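Local coordinates for protein lipocalin allergen (Canis lupus familiaris, PDB 4ODD) that is a secreted dog dander allergen of the lipocalin family and, like its relatives, probably binds small molecules, at residues K132-S135 and R136-I140; N42-I45 and P46-K49. All coordinates share one frame; numbering follows the deposited sequence.

Contact 1 (K132-S135 and R136-I140)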
ATOM      1  N   LYS A 132       6.762  11.080  -3.642  1.00 65.78           N
ATOM      2  CA  LYS A 132       8.221  11.040  -3.735  1.00 71.64           C
ATOM      3  C   LYS A 132       8.874  11.680  -2.508  1.00 70.37           C
ATOM      4  O   LYS A 132       9.896  11.200  -1.991  1.00 61.05           O
ATOM      5  CB  LYS A 132       8.697  11.704  -5.029  1.00 76.54           C
ATOM      6  CG  LYS A 132       8.124  11.056  -6.280  1.00 78.85           C
ATOM      7  CD  LYS A 132       9.017  11.274  -7.508  1.00 85.38           C
ATOM      8  CE  LYS A 132       8.438  10.600  -8.759  1.00 88.85           C
ATOM      9  NZ  LYS A 132       9.395  10.582  -9.915  1.00 80.96           N
ATOM     10  N   LYS A 133       8.257  12.757  -2.041  1.00 55.64           N
ATOM     11  CA  LYS A 133       8.685  13.396  -0.812  1.00 67.52           C
ATOM     12  C   LYS A 133       8.726  12.362   0.309  1.00 67.83           C
ATOM     13  O   LYS A 133       9.779  12.144   0.904  1.00 61.95           O
ATOM     14  CB  LYS A 133       7.736  14.542  -0.456  1.00 74.79           C
ATOM     15  CG  LYS A 133       8.123  15.335   0.793  1.00 78.54           C
ATOM     16  CD  LYS A 133       7.132  16.481   1.039  1.00 92.19           C
ATOM     17  CE  LYS A 133       7.303  17.106   2.417  1.00 94.82           C
ATOM     18  NZ  LYS A 133       6.815  16.206   3.497  1.00 87.77           N
ATOM     19  N   LEU A 134       7.588  11.720   0.579  1.00 60.24           N
ATOM     20  CA  LEU A 134       7.520  10.689   1.614  1.00 67.63           C
ATOM     21  C   LEU A 134       8.589   9.635   1.409  1.00 60.41           C
ATOM     22  O   LEU A 134       9.323   9.287   2.336  1.00 58.33           O
ATOM     23  CB  LEU A 134       6.154   9.995   1.645  1.00 60.78           C
ATOM     24  CG  LEU A 134       6.168   8.774   2.580  1.00 57.88           C
ATOM     25  CD1 LEU A 134       5.788   9.178   3.996  1.00 57.53           C
ATOM     26  CD2 LEU A 134       5.271   7.651   2.072  1.00 51.52           C
ATOM     27  N   SER A 135       8.655   9.116   0.189  1.00 68.05           N
ATOM     28  CA  SER A 135       9.610   8.077  -0.131  1.00 68.35           C
ATOM     29  C   SER A 135      11.007   8.556   0.275  1.00 71.07           C
ATOM     30  O   SER A 135      11.756   7.846   0.954  1.00 68.31           O
ATOM     31  CB  SER A 135       9.530   7.726  -1.614  1.00 54.50           C
ATOM     32  OG  SER A 135      10.392   6.653  -1.909  1.00 63.29           O
ATOM     33  N   ARG A 136      11.342   9.782  -0.108  1.00 84.92           N
ATOM     34  CA  ARG A 136      12.625  10.352   0.270  1.00 86.46           C
ATOM     35  C   ARG A 136      12.778  10.399   1.793  1.00 82.90           C
ATOM     36  O   ARG A 136      13.784   9.934   2.324  1.00 81.25           O
ATOM     37  CB  ARG A 136      12.779  11.746  -0.339  1.00 89.81           C
ATOM     38  CG  ARG A 136      14.163  12.356  -0.200  1.00 97.24           C
ATOM     39  CD  ARG A 136      14.219  13.752  -0.822  1.00101.54           C
ATOM     40  NE  ARG A 136      13.193  14.645  -0.282  1.00115.50           N
ATOM     41  CZ  ARG A 136      12.131  15.072  -0.964  1.00124.28           C
ATOM     42  NH1 ARG A 136      11.956  14.699  -2.228  1.00111.72           N
ATOM     43  NH2 ARG A 136      11.245  15.879  -0.387  1.00116.54           N
ATOM     44  N   GLU A 137      11.772  10.938   2.486  1.00 80.58           N
ATOM     45  CA  GLU A 137      11.841  11.114   3.941  1.00 82.09           C
ATOM     46  C   GLU A 137      12.195   9.808   4.645  1.00 85.98           C
ATOM     47  O   GLU A 137      12.993   9.788   5.580  1.00 87.72           O
ATOM     48  CB  GLU A 137      10.518  11.639   4.521  1.00 78.78           C
ATOM     49  CG  GLU A 137       9.698  12.562   3.625  1.00 97.61           C
ATOM     50  CD  GLU A 137      10.235  13.986   3.532  1.00112.41           C
ATOM     51  OE1 GLU A 137      11.420  14.166   3.166  1.00113.56           O
ATOM     52  OE2 GLU A 137       9.460  14.932   3.811  1.00112.36           O
ATOM     53  N   LYS A 138      11.587   8.719   4.193  1.00 63.77           N
ATOM     54  CA  LYS A 138      11.781   7.424   4.829  1.00 52.09           C
ATOM     55  C   LYS A 138      13.034   6.716   4.336  1.00 61.38           C
ATOM     56  O   LYS A 138      13.210   5.529   4.584  1.00 62.88           O
ATOM     57  CB  LYS A 138      10.550   6.552   4.619  1.00 49.17           C
ATOM     58  CG  LYS A 138       9.274   7.189   5.160  1.00 50.53           C
ATOM     59  CD  LYS A 138       9.398   7.400   6.651  1.00 53.06           C
ATOM     60  CE  LYS A 138       8.161   8.019   7.248  1.00 57.29           C
ATOM     61  NZ  LYS A 138       8.307   8.033   8.737  1.00 64.04           N
ATOM     62  N   GLY A 139      13.897   7.449   3.637  1.00 74.17           N
ATOM     63  CA  GLY A 139      15.202   6.936   3.254  1.00 71.32           C
ATOM     64  C   GLY A 139      15.207   5.959   2.096  1.00 91.68           C
ATOM     65  O   GLY A 139      16.142   5.164   1.931  1.00 97.92           O
ATOM     66  N   ILE A 140      14.158   6.014   1.287  1.00 66.82           N
ATOM     67  CA  ILE A 140      14.082   5.169   0.106  1.00 63.73           C
ATOM     68  C   ILE A 140      14.697   5.890  -1.083  1.00 60.82           C
ATOM     69  O   ILE A 140      14.383   7.057  -1.345  1.00 59.02           O
ATOM     70  CB  ILE A 140      12.630   4.753  -0.209  1.00 64.25           C
ATOM     71  CG1 ILE A 140      12.060   3.950   0.967  1.00 56.49           C
ATOM     72  CG2 ILE A 140      12.567   3.969  -1.521  1.00 52.04           C
ATOM     73  CD1 ILE A 140      10.545   3.946   1.036  1.00 54.67           C
TER
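Lys133 and Glu137, one turn apart near the C-terminal end of helix 125-137, are joined by a salt bridge in which NZ of Lys133 lies 3.0 Å from OE2 of Glu137. The ammonium meets that oxygen on its anti side, 23° out of the carboxylate plane; the lysine chain runs extended from a CG anti to the backbone N (chi1 -177°) and bends only at its last torsion. Arg136 joins the network through a long approach of its NE to OE1 of Glu137, 3.9 Å, while its guanidinium lies with one face over CA of Lys133.

The helix ends in a Schellman motif. Ile140 N reaches back to Ser135 O at 3.0 Å and, inside it, Gly139 N bonds Arg136 O at 2.8 Å, with Gly139 at positive phi as the C-prime residue.

On the buried side, OG of Ser135 packs 3.4 Å from CB of Ile140 and hydrogen-bonds Ser21. Leu134 leans on Ile98, and its CD1 touches the CG of Lys138 at 4.2 Å.

The carboxylate of Glu137 thus lies near two cationic side chains on the exposed surface, which would probably favour its ionised form, while Leu134 and Ser135 face the barrel.

Contact 2 (N42-I45 and P46-K49)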
ATOM      1  N   ASN A  42     -11.579  -1.780   3.198  1.00 45.41           N
ATOM      2  CA  ASN A  42     -12.775  -1.749   4.032  1.00 46.69           C
ATOM      3  C   ASN A  42     -12.412  -1.393   5.450  1.00 46.08           C
ATOM      4  O   ASN A  42     -11.617  -2.086   6.074  1.00 50.99           O
ATOM      5  CB  ASN A  42     -13.462  -3.108   4.035  1.00 49.58           C
ATOM      6  CG  ASN A  42     -13.597  -3.683   2.661  1.00 65.89           C
ATOM      7  OD1 ASN A  42     -12.614  -4.135   2.065  1.00 70.45           O
ATOM      8  ND2 ASN A  42     -14.815  -3.676   2.139  1.00 60.24           N
ATOM      9  N   VAL A  43     -12.990  -0.311   5.952  1.00 40.81           N
ATOM     10  CA  VAL A  43     -12.855   0.059   7.359  1.00 50.74           C
ATOM     11  C   VAL A  43     -14.080  -0.353   8.195  1.00 48.19           C
ATOM     12  O   VAL A  43     -15.192   0.100   7.937  1.00 48.94           O
ATOM     13  CB  VAL A  43     -12.660   1.579   7.491  1.00 56.28           C
ATOM     14  CG1 VAL A  43     -12.285   1.956   8.917  1.00 42.18           C
ATOM     15  CG2 VAL A  43     -11.590   2.059   6.510  1.00 46.14           C
ATOM     16  N   ASP A  44     -13.878  -1.212   9.190  1.00 57.39           N
ATOM     17  CA  ASP A  44     -14.948  -1.585  10.120  1.00 58.84           C
ATOM     18  C   ASP A  44     -14.741  -0.803  11.414  1.00 63.05           C
ATOM     19  O   ASP A  44     -14.196  -1.316  12.400  1.00 63.42           O
ATOM     20  CB  ASP A  44     -14.950  -3.097  10.371  1.00 59.49           C
ATOM     21  CG  ASP A  44     -16.112  -3.555  11.245  1.00 67.50           C
ATOM     22  OD1 ASP A  44     -16.795  -2.702  11.859  1.00 70.54           O
ATOM     23  OD2 ASP A  44     -16.329  -4.784  11.339  1.00 65.15           O
ATOM     24  N   ILE A  45     -15.205   0.447  11.357  1.00 49.85           N
ATOM     25  CA  ILE A  45     -14.919   1.501  12.333  1.00 66.71           C
ATOM     26  C   ILE A  45     -15.304   1.197  13.774  1.00 65.01           C
ATOM     27  O   ILE A  45     -14.599   1.596  14.691  1.00 65.29           O
ATOM     28  CB  ILE A  45     -15.583   2.831  11.923  1.00 73.22           C
ATOM     29  CG1 ILE A  45     -15.164   3.211  10.493  1.00 74.54           C
ATOM     30  CG2 ILE A  45     -15.243   3.928  12.929  1.00 64.33           C
ATOM     31  CD1 ILE A  45     -16.065   4.248   9.806  1.00 67.94           C
ATOM     32  N   PRO A  46     -16.439   0.525  13.984  1.00 91.47           N
ATOM     33  CA  PRO A  46     -16.750   0.031  15.332  1.00 88.86           C
ATOM     34  C   PRO A  46     -15.765  -1.035  15.825  1.00 85.95           C
ATOM     35  O   PRO A  46     -15.173  -0.870  16.887  1.00 92.88           O
ATOM     36  CB  PRO A  46     -18.148  -0.578  15.167  1.00 95.10           C
ATOM     37  CG  PRO A  46     -18.361  -0.703  13.672  1.00 97.80           C
ATOM     38  CD  PRO A  46     -17.596   0.425  13.083  1.00 89.77           C
ATOM     39  N   ARG A  47     -15.599  -2.109  15.058  1.00 57.04           N
ATOM     40  CA  ARG A  47     -14.711  -3.218  15.416  1.00 63.99           C
ATOM     41  C   ARG A  47     -13.194  -2.886  15.363  1.00 63.79           C
ATOM     42  O   ARG A  47     -12.346  -3.762  15.612  1.00 57.96           O
ATOM     43  CB  ARG A  47     -15.001  -4.413  14.495  1.00 66.16           C
ATOM     44  CG  ARG A  47     -16.191  -5.267  14.887  1.00 71.45           C
ATOM     45  CD  ARG A  47     -15.853  -6.202  16.052  1.00 85.64           C
ATOM     46  NE  ARG A  47     -14.619  -6.978  15.869  1.00 85.56           N
ATOM     47  CZ  ARG A  47     -14.474  -7.998  15.021  1.00 90.41           C
ATOM     48  NH1 ARG A  47     -15.479  -8.369  14.233  1.00 90.79           N
ATOM     49  NH2 ARG A  47     -13.312  -8.643  14.948  1.00 82.01           N
ATOM     50  N   LEU A  48     -12.865  -1.636  15.020  1.00 64.84           N
ATOM     51  CA  LEU A  48     -11.478  -1.210  14.771  1.00 57.67           C
ATOM     52  C   LEU A  48     -10.652  -2.153  13.892  1.00 50.75           C
ATOM     53  O   LEU A  48      -9.494  -2.445  14.207  1.00 54.48           O
ATOM     54  CB  LEU A  48     -10.763  -0.964  16.095  1.00 61.63           C
ATOM     55  CG  LEU A  48     -11.425   0.169  16.865  1.00 60.45           C
ATOM     56  CD1 LEU A  48     -10.773   0.327  18.199  1.00 51.24           C
ATOM     57  CD2 LEU A  48     -11.348   1.470  16.088  1.00 60.18           C
ATOM     58  N   LYS A  49     -11.249  -2.619  12.796  1.00 64.01           N
ATOM     59  CA  LYS A  49     -10.598  -3.551  11.871  1.00 67.65           C
ATOM     60  C   LYS A  49     -10.551  -2.975  10.453  1.00 64.76           C
ATOM     61  O   LYS A  49     -11.412  -2.188  10.076  1.00 63.93           O
ATOM     62  CB  LYS A  49     -11.336  -4.898  11.868  1.00 66.95           C
ATOM     63  CG  LYS A  49     -11.273  -5.669  13.197  1.00 74.20           C
ATOM     64  CD  LYS A  49     -10.018  -6.539  13.266  1.00 82.56           C
ATOM     65  CE  LYS A  49      -9.467  -6.640  14.687  1.00 85.41           C
ATOM     66  NZ  LYS A  49      -8.077  -7.204  14.689  1.00 78.41           N
TER
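Asp44 and Lys49 form an antiparallel hydrogen-bonded pair that closes the beta hairpin between strands 36-44 and 49-57 of the lipocalin barrel, with a G1 beta bulge where Leu48 and Lys49 both face Asp44. Leu48 has positive phi, as is usual at the first position of a G1 bulge, and its backbone also bonds to Ile71.

Along the first strand, Val43 sends its N to the hydroxyl of Ser12, tying the strand to the N-terminal part of the chain. At Asp44 the two backbone bonds differ. Its N meets Lys49 O at 2.8 Å, whereas Lys49 N reaches Asp44 O at 3.2 Å from above the carbonyl plane, 40° out of it. With CG anti to the backbone N (chi1 -175°), the carboxylate reaches CG of Pro46 and CB of Arg47. There OD1 accepts a weak hydrogen bond from Arg47 N at 3.5 Å, and OD2 lies 3.4 Å from CB of Arg47. The carboxylate and guanidinium planes are 67° apart and their charged atoms do not touch, so any attraction between them would act at a distance.

Ile45 begins the exposed loop, its CB against CD of Pro46. Its carbonyl O is approached by a methyl of Leu48, CD2, at 3.5 Å.

How the contacts relate
From the N terminus the chain first reaches contact 2, where strand 36-44 turns back into strand 49-57 and a short surface loop is closed between neighbouring barrel strands. It then builds the rest of the barrel before entering helix 125-137, whose C-terminal end is contact 1. There the chain leaves the helix and heads toward strand 145-147, which pairs with strand 13-22. The two contacts follow in series, neither nested nor crossed, on opposite sides of the chain's centre, with centres 29 Å apart and no touch between them. Contact 2 belongs to the barrel's own strand-to-strand connections; contact 1 finishes the helix lying against its outside.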